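Local coordinates for uncharacterized protein (Parabacteroides merdae ATCC 43184, PDB 5BMT), which is of unknown function but has an immunoglobulin-like fold and probably carries an N-terminal OB-type domain of a Bacteroides lipoprotein family, at residues Leu130-Thr136 against Gln164-Lys170; Ala14-Tyr18 against Tyr45-Val51; Ile26-Gly30 against Ala110-Asn115. All coordinates share one frame; numbering follows the deposited sequence.

Contacts 2 and 3 lie side by side, their centres about 10 Å apart, where the N-terminal sheet meets strand 106-113 of the larger sheet and the loop after it. Strands 10-18 and 24-28 are neighbours in the N-terminal sheet; on the other edge of strand 10-18, 14-18 pairs with 45-51 in contact 2, and 26-30 packs on 110-115 in contact 3. Asp17 OD2 ties the two together, lying 2.7 Å from Ser114 OG. Contact 1 is remote: its nearest atoms are about 15 Å from contact 2 and about 17 Å from contact 3, although strand 106-113 of contact 3 belongs to the same large sheet. The ethanediol at contact 2 probably came from the crystallisation liquor.

Contact 1: residues Leu130-Thr136 against Gln164-Lys170; sequences LTDQKNT and QKREEGK
Lys134 O takes two backbone N-H groups at once, from Arg166 N at 2.7 Å and from Glu167 N at 3.1 Å: a classic beta bulge that shifts the antiparallel register of 134-136 against 164-167 by one residue. Thr136 and Gln164 pair regularly; within the type II turn from Leu130 to Gln133, Thr131 O takes a good bond from Lys170 N, but the return bond from Thr131 N is weak. Gly169 lies against that turn, where its backbone angles by themselves call for glycine.

Among the side chains, Arg166, in one of two conformers, brings NH1 within 3.1 Å of Thr136 OG1 in the guanidinium plane, a bond doubtful for that reason. Gln133 stays extended, CG anti to the backbone N (chi1 179°), its CG 3.4 Å from Glu167 O; its amide is fixed at both ends, OE1 receiving Leu130 N and NE2 reaching Asn135 OD1 at 3.0 Å. Lys165 NZ forms a salt bridge with Glu168 OE1 at 2.9 Å.

Waters also bridge the segments. One joins Gln133 OE1, Lys165 NZ and Glu168 O; another links Asp132 O to Glu167 OE1.

Asp132 OD2 and Lys170 NZ, 4.0 Å apart, fall short of a salt bridge. With charged, hydrated side chains around a bonded backbone, this surface pairing of strands 134-140 and 153-167 probably rests more on main-chain bonds and the Gln133 amide than on apolar burial.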
loop_
_atom_site.group_PDB
_atom_site.type_symbol
_atom_site.label_atom_id
_atom_site.label_comp_id
_atom_site.label_asym_id
_atom_site.label_seq_id
_atom_site.Cartn_x
_atom_site.Cartn_y
_atom_site.Cartn_z
ATOM N N LEU A 130 -13.797 7.054 15.738
ATOM C CA LEU A 130 -14.924 6.421 16.397
ATOM C C LEU A 130 -15.106 5.040 15.813
ATOM O O LEU A 130 -14.631 4.762 14.707
ATOM C CB LEU A 130 -16.228 7.238 16.269
ATOM C CG LEU A 130 -16.286 8.575 17.011
ATOM C CD1 LEU A 130 -17.707 9.184 16.920
ATOM C CD2 LEU A 130 -15.917 8.414 18.504
ATOM N N THR A 131 -15.804 4.154 16.550
ATOM C CA THR A 131 -16.133 2.825 16.044
ATOM C C THR A 131 -17.048 3.007 14.818
ATOM O O THR A 131 -17.934 3.851 14.854
ATOM C CB THR A 131 -16.793 2.011 17.186
ATOM O OG1 THR A 131 -15.824 1.857 18.225
ATOM C CG2 THR A 131 -17.281 0.630 16.728
ATOM N N ASP A 132 -16.771 2.288 13.718
ATOM C CA ASP A 132 -17.533 2.326 12.460
ATOM C C ASP A 132 -17.387 3.664 11.704
ATOM O O ASP A 132 -18.125 3.922 10.743
ATOM C CB ASP A 132 -19.017 1.971 12.659
ATOM C CG ASP A 132 -19.217 0.556 13.196
ATOM O OD1 ASP A 132 -18.361 -0.319 12.914
ATOM O OD2 ASP A 132 -20.239 0.321 13.875
ATOM N N GLN A 133 -16.388 4.487 12.087
ATOM C CA GLN A 133 -16.072 5.683 11.301
ATOM C C GLN A 133 -15.585 5.214 9.934
ATOM O O GLN A 133 -14.897 4.191 9.839
ATOM C CB GLN A 133 -14.978 6.512 12.017
ATOM C CG GLN A 133 -14.559 7.794 11.261
ATOM C CD GLN A 133 -13.553 8.589 12.064
ATOM O OE1 GLN A 133 -13.702 8.795 13.278
ATOM N NE2 GLN A 133 -12.564 9.142 11.377
ATOM N N LYS A 134 -15.932 5.950 8.876
ATOM C CA LYS A 134 -15.447 5.615 7.548
ATOM C C LYS A 134 -14.813 6.853 6.947
ATOM O O LYS A 134 -15.372 7.946 7.045
ATOM C CB LYS A 134 -16.578 5.096 6.639
ATOM C CG LYS A 134 -17.232 3.796 7.133
ATOM C CD LYS A 134 -16.453 2.553 6.693
ATOM C CE LYS A 134 -17.004 1.280 7.287
ATOM N NZ LYS A 134 -16.426 1.018 8.627
ATOM N N ASN A 135 -13.656 6.664 6.315
ATOM C CA ASN A 135 -12.931 7.742 5.665
ATOM C C ASN A 135 -12.742 7.440 4.206
ATOM O O ASN A 135 -12.738 6.260 3.813
ATOM C CB ASN A 135 -11.537 7.902 6.284
ATOM C CG ASN A 135 -11.482 8.018 7.776
ATOM O OD1 ASN A 135 -12.406 8.511 8.417
ATOM N ND2 ASN A 135 -10.317 7.750 8.335
ATOM N N THR A 136 -12.497 8.483 3.412
ATOM C CA THR A 136 -12.030 8.330 2.040
ATOM C C THR A 136 -10.742 9.133 1.939
ATOM O O THR A 136 -10.452 9.986 2.802
ATOM C CB THR A 136 -13.039 8.653 0.951
ATOM O OG1 THR A 136 -13.515 9.971 1.149
ATOM C CG2 THR A 136 -14.145 7.574 0.874
ATOM N N GLN A 164 -10.644 12.413 4.256
ATOM C CA GLN A 164 -11.908 13.083 4.579
ATOM C C GLN A 164 -12.792 12.112 5.327
ATOM O O GLN A 164 -12.851 10.937 4.955
ATOM C CB GLN A 164 -12.655 13.574 3.328
ATOM C CG GLN A 164 -11.941 14.701 2.581
ATOM C CD GLN A 164 -12.637 14.969 1.264
ATOM O OE1 GLN A 164 -12.581 14.164 0.331
ATOM N NE2 GLN A 164 -13.325 16.100 1.162
ATOM N N LYS A 165 -13.494 12.589 6.364
ATOM C CA LYS A 165 -14.441 11.727 7.068
ATOM C C LYS A 165 -15.697 11.587 6.203
ATOM O O LYS A 165 -16.224 12.610 5.738
ATOM C CB LYS A 165 -14.786 12.300 8.458
ATOM C CG LYS A 165 -15.433 11.267 9.395
ATOM C CD LYS A 165 -16.001 11.895 10.683
ATOM C CE LYS A 165 -14.977 12.572 11.551
ATOM N NZ LYS A 165 -15.604 13.107 12.798
ATOM N N ARG A 166 -16.155 10.338 5.975
ATOM C CA ARG A 166 -17.378 10.126 5.184
ATOM C C ARG A 166 -18.544 9.650 6.057
ATOM O O ARG A 166 -19.695 9.979 5.743
ATOM C CB ARG A 166 -17.142 9.149 4.030
ATOM C CG ARG A 166 -16.067 9.613 3.035
ATOM C CD ARG A 166 -16.444 10.814 2.147
ATOM N NE ARG A 166 -17.541 10.515 1.222
ATOM C CZ ARG A 166 -17.396 9.963 0.020
ATOM N NH1 ARG A 166 -16.188 9.665 -0.440
ATOM N NH2 ARG A 166 -18.454 9.762 -0.756
ATOM N N GLU A 167 -18.273 8.903 7.141
ATOM C CA GLU A 167 -19.300 8.448 8.103
ATOM C C GLU A 167 -18.758 8.694 9.492
ATOM O O GLU A 167 -17.608 8.350 9.761
ATOM C CB GLU A 167 -19.677 6.970 7.910
ATOM C CG GLU A 167 -20.363 6.659 6.584
ATOM C CD GLU A 167 -20.613 5.194 6.270
ATOM O OE1 GLU A 167 -21.056 4.451 7.175
ATOM O OE2 GLU A 167 -20.416 4.801 5.096
ATOM N N GLU A 168 -19.573 9.294 10.370
ATOM C CA GLU A 168 -19.187 9.702 11.720
ATOM C C GLU A 168 -18.807 8.542 12.635
ATOM O O GLU A 168 -17.815 8.641 13.357
ATOM C CB GLU A 168 -20.336 10.511 12.354
ATOM C CG GLU A 168 -20.089 11.011 13.777
ATOM C CD GLU A 168 -19.034 12.078 14.001
ATOM O OE1 GLU A 168 -18.463 12.587 13.010
ATOM O OE2 GLU A 168 -18.793 12.416 15.182
ATOM N N GLY A 169 -19.566 7.459 12.592
ATOM C CA GLY A 169 -19.337 6.352 13.507
ATOM C C GLY A 169 -19.951 6.629 14.873
ATOM O O GLY A 169 -20.694 7.606 15.053
ATOM N N LYS A 170 -19.600 5.799 15.870
ATOM C CA LYS A 170 -20.173 5.901 17.223
ATOM C C LYS A 170 -19.170 5.504 18.307
ATOM O O LYS A 170 -18.101 4.982 18.000
ATOM C CB LYS A 170 -21.413 4.979 17.301
ATOM C CG LYS A 170 -21.110 3.513 16.984
ATOM C CD LYS A 170 -22.347 2.626 16.984
ATOM C CE LYS A 170 -21.976 1.191 16.696
ATOM N NZ LYS A 170 -23.171 0.310 16.635
HETATM O O HOH W 1 -20.643 3.868 9.778
HETATM O O HOH W 2 -15.917 10.460 13.944
HETATM O O HOH W 3 -11.849 11.648 -0.193
#

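Contact 2: residues Ala14-Tyr18 against Tyr45-Val51; sequences AIVDY and YRAGDCV. With EDO (1,2-ethanediol), chain F.
Val16 sits at the middle of the tightly packed part, its CB pointing toward 45-51 and its N and O both bonded to that segment: Val16 N to Asp49 O at 2.9 Å, and Gly48 N to Val16 O at 2.8 Å. CG1, anti to the backbone N (chi1 179°), reaches towards Tyr45 CB, while CG2 lies 4.3 Å from Val51 CG1. Further up the strand, Ala14 and Val51 exchange two backbone bonds, and Ala14 CB faces Val51 CG2. Ile15 and Cys50 point to the other face of the sheet, where Ile15 CG1 meets the sulfur of Cys50 at 3.9 Å. Three CA-H groups also approach the carbonyls, those of Ile15, Ala47 and Cys50.

Strands 10-18 and 50-57 are adjacent antiparallel members of the N-terminal sheet. Strands 24-28 and 34-35, at the two ends of its five, are also joined by a backbone bond, which is consistent with a closed OB-type barrel. A type II turn from Arg46 to Asp49 leads into strand 50-57, and Gly48 takes its positive-phi position. Asp49 braces it: OD2 accepts Arg46 N at 2.9 Å from well above the carboxylate plane (62° out of it), and OD1 makes a salt bridge with Lys85.

Towards Tyr18 the packing thins. Ala47 CB approaches the Tyr18 ring obliquely, 4.2 Å from CD2, and stands 4.1 Å from Asp17 OD1. Arg46 is exposed, its CB pointing away from 14-18. On this side an ethanediol gives a hydrogen bond from its O2 to Tyr45 O, and also bonds Ala40 O.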
loop_
_atom_site.group_PDB
_atom_site.type_symbol
_atom_site.label_atom_id
_atom_site.label_comp_id
_atom_site.label_asym_id
_atom_site.label_seq_id
_atom_site.Cartn_x
_atom_site.Cartn_y
_atom_site.Cartn_z
ATOM N N ALA A 14 -0.811 -8.585 0.569
ATOM C CA ALA A 14 -0.617 -9.311 -0.667
ATOM C C ALA A 14 -1.568 -8.854 -1.725
ATOM O O ALA A 14 -2.637 -8.322 -1.413
ATOM C CB ALA A 14 -0.868 -10.797 -0.410
ATOM N N ILE A 15 -1.188 -9.080 -2.986
ATOM C CA ILE A 15 -2.073 -8.829 -4.110
ATOM C C ILE A 15 -2.617 -10.177 -4.609
ATOM O O ILE A 15 -1.842 -11.127 -4.820
ATOM C CB ILE A 15 -1.327 -8.105 -5.262
ATOM C CG1 ILE A 15 -0.785 -6.726 -4.801
ATOM C CG2 ILE A 15 -2.270 -7.967 -6.522
ATOM C CD1 ILE A 15 0.143 -6.074 -5.862
ATOM N N VAL A 16 -3.929 -10.245 -4.862
ATOM C CA VAL A 16 -4.554 -11.416 -5.491
ATOM C C VAL A 16 -4.398 -11.254 -7.005
ATOM O O VAL A 16 -4.725 -10.170 -7.518
ATOM C CB VAL A 16 -6.064 -11.489 -5.098
ATOM C CG1 VAL A 16 -6.767 -12.688 -5.768
ATOM C CG2 VAL A 16 -6.224 -11.554 -3.586
ATOM N N ASP A 17 -3.921 -12.277 -7.730
ATOM C CA ASP A 17 -3.761 -12.092 -9.172
ATOM C C ASP A 17 -3.636 -13.429 -9.867
ATOM O O ASP A 17 -3.406 -14.441 -9.221
ATOM C CB ASP A 17 -2.493 -11.266 -9.419
ATOM C CG ASP A 17 -2.282 -10.673 -10.787
ATOM O OD1 ASP A 17 -3.206 -10.773 -11.640
ATOM O OD2 ASP A 17 -1.198 -10.090 -10.999
ATOM N N TYR A 18 -3.799 -13.410 -11.178
ATOM C CA TYR A 18 -3.598 -14.590 -11.995
ATOM C C TYR A 18 -2.142 -14.750 -12.352
ATOM O O TYR A 18 -1.480 -13.780 -12.745
ATOM C CB TYR A 18 -4.357 -14.440 -13.323
ATOM C CG TYR A 18 -5.848 -14.608 -13.268
ATOM C CD1 TYR A 18 -6.419 -15.840 -12.948
ATOM C CD2 TYR A 18 -6.694 -13.581 -13.656
ATOM C CE1 TYR A 18 -7.794 -16.038 -13.023
ATOM C CE2 TYR A 18 -8.072 -13.763 -13.717
ATOM C CZ TYR A 18 -8.615 -15.003 -13.421
ATOM O OH TYR A 18 -9.972 -15.202 -13.510
ATOM N N TYR A 45 -13.070 -12.087 -3.592
ATOM C CA TYR A 45 -11.865 -11.531 -4.207
ATOM C C TYR A 45 -11.864 -11.493 -5.718
ATOM O O TYR A 45 -12.523 -12.302 -6.397
ATOM C CB TYR A 45 -10.655 -12.378 -3.771
ATOM C CG TYR A 45 -10.520 -12.487 -2.273
ATOM C CD1 TYR A 45 -10.292 -11.357 -1.490
ATOM C CD2 TYR A 45 -10.714 -13.703 -1.625
ATOM C CE1 TYR A 45 -10.252 -11.439 -0.102
ATOM C CE2 TYR A 45 -10.656 -13.803 -0.235
ATOM C CZ TYR A 45 -10.426 -12.663 0.522
ATOM O OH TYR A 45 -10.403 -12.745 1.888
ATOM N N ARG A 46 -11.098 -10.532 -6.245
ATOM C CA ARG A 46 -10.853 -10.515 -7.667
ATOM C C ARG A 46 -9.422 -10.045 -7.903
ATOM O O ARG A 46 -8.793 -9.401 -7.050
ATOM C CB ARG A 46 -11.899 -9.751 -8.482
ATOM C CG ARG A 46 -11.912 -8.242 -8.352
ATOM C CD ARG A 46 -13.024 -7.638 -9.205
ATOM N NE ARG A 46 -12.681 -7.595 -10.631
ATOM C CZ ARG A 46 -13.504 -7.200 -11.602
ATOM N NH1 ARG A 46 -14.740 -6.812 -11.318
ATOM N NH2 ARG A 46 -13.096 -7.198 -12.864
ATOM N N ALA A 47 -8.889 -10.443 -9.055
ATOM C CA ALA A 47 -7.509 -10.096 -9.401
ATOM C C ALA A 47 -7.329 -8.578 -9.308
ATOM O O ALA A 47 -8.201 -7.807 -9.744
ATOM C CB ALA A 47 -7.214 -10.577 -10.824
ATOM N N GLY A 48 -6.235 -8.185 -8.684
ATOM C CA GLY A 48 -5.906 -6.785 -8.439
ATOM C C GLY A 48 -6.209 -6.333 -7.029
ATOM O O GLY A 48 -5.757 -5.261 -6.623
ATOM N N ASP A 49 -6.993 -7.110 -6.277
ATOM C CA ASP A 49 -7.294 -6.757 -4.895
ATOM C C ASP A 49 -6.075 -6.900 -4.022
ATOM O O ASP A 49 -5.238 -7.777 -4.231
ATOM C CB ASP A 49 -8.366 -7.704 -4.313
ATOM C CG ASP A 49 -9.790 -7.464 -4.787
ATOM O OD1 ASP A 49 -10.038 -6.434 -5.441
ATOM O OD2 ASP A 49 -10.669 -8.302 -4.477
ATOM N N CYS A 50 -6.015 -6.073 -2.988
ATOM C CA CYS A 50 -5.008 -6.180 -1.939
ATOM C C CYS A 50 -5.674 -6.678 -0.696
ATOM O O CYS A 50 -6.807 -6.286 -0.391
ATOM C CB CYS A 50 -4.357 -4.835 -1.674
ATOM S SG CYS A 50 -3.291 -4.277 -3.012
ATOM N N VAL A 51 -4.979 -7.538 0.047
ATOM C CA VAL A 51 -5.520 -8.097 1.285
ATOM C C VAL A 51 -4.409 -8.195 2.305
ATOM O O VAL A 51 -3.229 -8.138 1.937
ATOM C CB VAL A 51 -6.139 -9.524 1.040
ATOM C CG1 VAL A 51 -7.315 -9.473 0.054
ATOM C CG2 VAL A 51 -5.067 -10.537 0.575
HETATM C C1 EDO F . -11.225 -15.725 -6.586
HETATM O O1 EDO F . -11.848 -16.679 -7.448
HETATM C C2 EDO F . -10.438 -14.717 -7.454
HETATM O O2 EDO F . -11.365 -14.039 -8.260
#

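Contact 3: residues Ile26-Gly30 against Ala110-Asn115; sequences IYPLG and ALLFSN
Ala110 opens the contact with its methyl, CB standing 4.0 Å from Leu29 CD2. Leu111 turns its side chain away, and its part is limited to a carbonyl oxygen near Leu29 CD1. At Leu112 the two leucines cross at about a right angle: Leu112 CG lies 4.0 Å from Leu29 CB, and its CD1 nears Leu29 CD1. Leu29 spans these neighbours because its CG is anti to the backbone N (chi1 179°), which carries both methyls out over the strand. Phe113 contributes its carbonyl oxygen, 3.7 Å from Tyr27 CB; a water donates to this oxygen and to Tyr27 O, bridging the two backbones. Ser114 places CB over one face of the Tyr27 ring, 4.0 Å from the centroid and 25° off the normal, a CH-pi contact. Asn115 continues across the same ring, with N above its face and CB 3.5 Å from Tyr27 OH.

The amide of Asn115 looks elsewhere, ND2 to Tyr18 O. The end of strand 24-28, which lies between strands 10-18 and 34-35, and the loop after it thus meet the end of strand 106-113 and its following loop, with strand 118-126 beside 106-113 in the larger sheet.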
loop_
_atom_site.group_PDB
_atom_site.type_symbol
_atom_site.label_atom_id
_atom_site.label_comp_id
_atom_site.label_asym_id
_atom_site.label_seq_id
_atom_site.Cartn_x
_atom_site.Cartn_y
_atom_site.Cartn_z
ATOM N N ILE A 26 -1.650 -15.549 -4.570
ATOM C CA ILE A 26 -1.476 -14.337 -3.791
ATOM C C ILE A 26 0.021 -14.022 -3.820
ATOM O O ILE A 26 0.881 -14.929 -3.772
ATOM C CB ILE A 26 -2.085 -14.334 -2.385
ATOM C CG1 ILE A 26 -1.417 -15.352 -1.484
ATOM C CG2 ILE A 26 -3.637 -14.558 -2.496
ATOM C CD1 ILE A 26 -1.788 -15.161 0.046
ATOM N N TYR A 27 0.323 -12.724 -3.962
ATOM C CA TYR A 27 1.691 -12.223 -4.073
ATOM C C TYR A 27 1.987 -11.385 -2.844
ATOM O O TYR A 27 1.662 -10.191 -2.807
ATOM C CB TYR A 27 1.825 -11.391 -5.362
ATOM C CG TYR A 27 1.690 -12.244 -6.606
ATOM C CD1 TYR A 27 0.433 -12.589 -7.110
ATOM C CD2 TYR A 27 2.813 -12.678 -7.297
ATOM C CE1 TYR A 27 0.307 -13.381 -8.248
ATOM C CE2 TYR A 27 2.696 -13.412 -8.481
ATOM C CZ TYR A 27 1.440 -13.757 -8.948
ATOM O OH TYR A 27 1.335 -14.532 -10.090
ATOM N N PRO A 28 2.525 -12.006 -1.774
ATOM C CA PRO A 28 2.736 -11.243 -0.527
ATOM C C PRO A 28 3.986 -10.399 -0.585
ATOM O O PRO A 28 4.998 -10.808 -1.173
ATOM C CB PRO A 28 2.877 -12.330 0.553
ATOM C CG PRO A 28 2.468 -13.660 -0.153
ATOM C CD PRO A 28 2.854 -13.436 -1.594
ATOM N N LEU A 29 3.937 -9.233 0.079
ATOM C CA LEU A 29 5.143 -8.410 0.197
ATOM C C LEU A 29 6.226 -9.206 0.976
ATOM O O LEU A 29 5.939 -9.746 2.042
ATOM C CB LEU A 29 4.779 -7.135 0.981
ATOM C CG LEU A 29 5.925 -6.143 1.230
ATOM C CD1 LEU A 29 6.464 -5.570 -0.100
ATOM C CD2 LEU A 29 5.475 -5.033 2.180
ATOM N N GLY A 30 7.426 -9.287 0.422
ATOM C CA GLY A 30 8.530 -9.994 1.075
ATOM C C GLY A 30 8.484 -11.509 1.056
ATOM O O GLY A 30 9.334 -12.144 1.676
ATOM N N ALA A 110 4.349 0.853 1.187
ATOM C CA ALA A 110 5.264 0.085 0.350
ATOM C C ALA A 110 4.610 -0.198 -0.967
ATOM O O ALA A 110 3.392 -0.334 -1.030
ATOM C CB ALA A 110 5.629 -1.245 1.014
ATOM N N LEU A 111 5.426 -0.327 -2.011
ATOM C CA LEU A 111 4.940 -0.718 -3.320
ATOM C C LEU A 111 4.991 -2.229 -3.423
ATOM O O LEU A 111 6.066 -2.834 -3.245
ATOM C CB LEU A 111 5.774 -0.064 -4.442
ATOM C CG LEU A 111 5.264 -0.360 -5.881
ATOM C CD1 LEU A 111 3.885 0.259 -6.116
ATOM C CD2 LEU A 111 6.239 0.201 -6.933
ATOM N N LEU A 112 3.836 -2.824 -3.715
ATOM C CA LEU A 112 3.713 -4.272 -3.929
ATOM C C LEU A 112 3.612 -4.572 -5.408
ATOM O O LEU A 112 2.955 -3.825 -6.155
ATOM C CB LEU A 112 2.459 -4.809 -3.241
ATOM C CG LEU A 112 2.612 -5.157 -1.736
ATOM C CD1 LEU A 112 2.802 -3.881 -0.883
ATOM C CD2 LEU A 112 1.384 -5.953 -1.248
ATOM N N PHE A 113 4.202 -5.706 -5.804
ATOM C CA PHE A 113 4.196 -6.191 -7.189
ATOM C C PHE A 113 3.506 -7.525 -7.321
ATOM O O PHE A 113 3.656 -8.374 -6.452
ATOM C CB PHE A 113 5.666 -6.386 -7.666
ATOM C CG PHE A 113 6.499 -5.133 -7.707
ATOM C CD1 PHE A 113 7.002 -4.566 -6.537
ATOM C CD2 PHE A 113 6.767 -4.507 -8.913
ATOM C CE1 PHE A 113 7.743 -3.370 -6.581
ATOM C CE2 PHE A 113 7.558 -3.350 -8.963
ATOM C CZ PHE A 113 8.026 -2.782 -7.801
ATOM N N SER A 114 2.815 -7.751 -8.438
ATOM C CA SER A 114 2.258 -9.065 -8.743
ATOM C C SER A 114 2.545 -9.335 -10.212
ATOM O O SER A 114 3.222 -8.538 -10.874
ATOM C CB SER A 114 0.767 -9.142 -8.416
ATOM O OG SER A 114 -0.033 -8.361 -9.294
ATOM N N ASN A 115 1.973 -10.391 -10.760
ATOM C CA ASN A 115 2.235 -10.678 -12.153
ATOM C C ASN A 115 1.741 -9.542 -13.058
ATOM O O ASN A 115 2.453 -9.145 -13.984
ATOM C CB ASN A 115 1.517 -11.994 -12.482
ATOM C CG ASN A 115 1.834 -12.528 -13.849
ATOM O OD1 ASN A 115 2.929 -12.300 -14.375
ATOM N ND2 ASN A 115 0.869 -13.203 -14.458
HETATM O O HOH W 4 3.260 -8.175 -3.653
#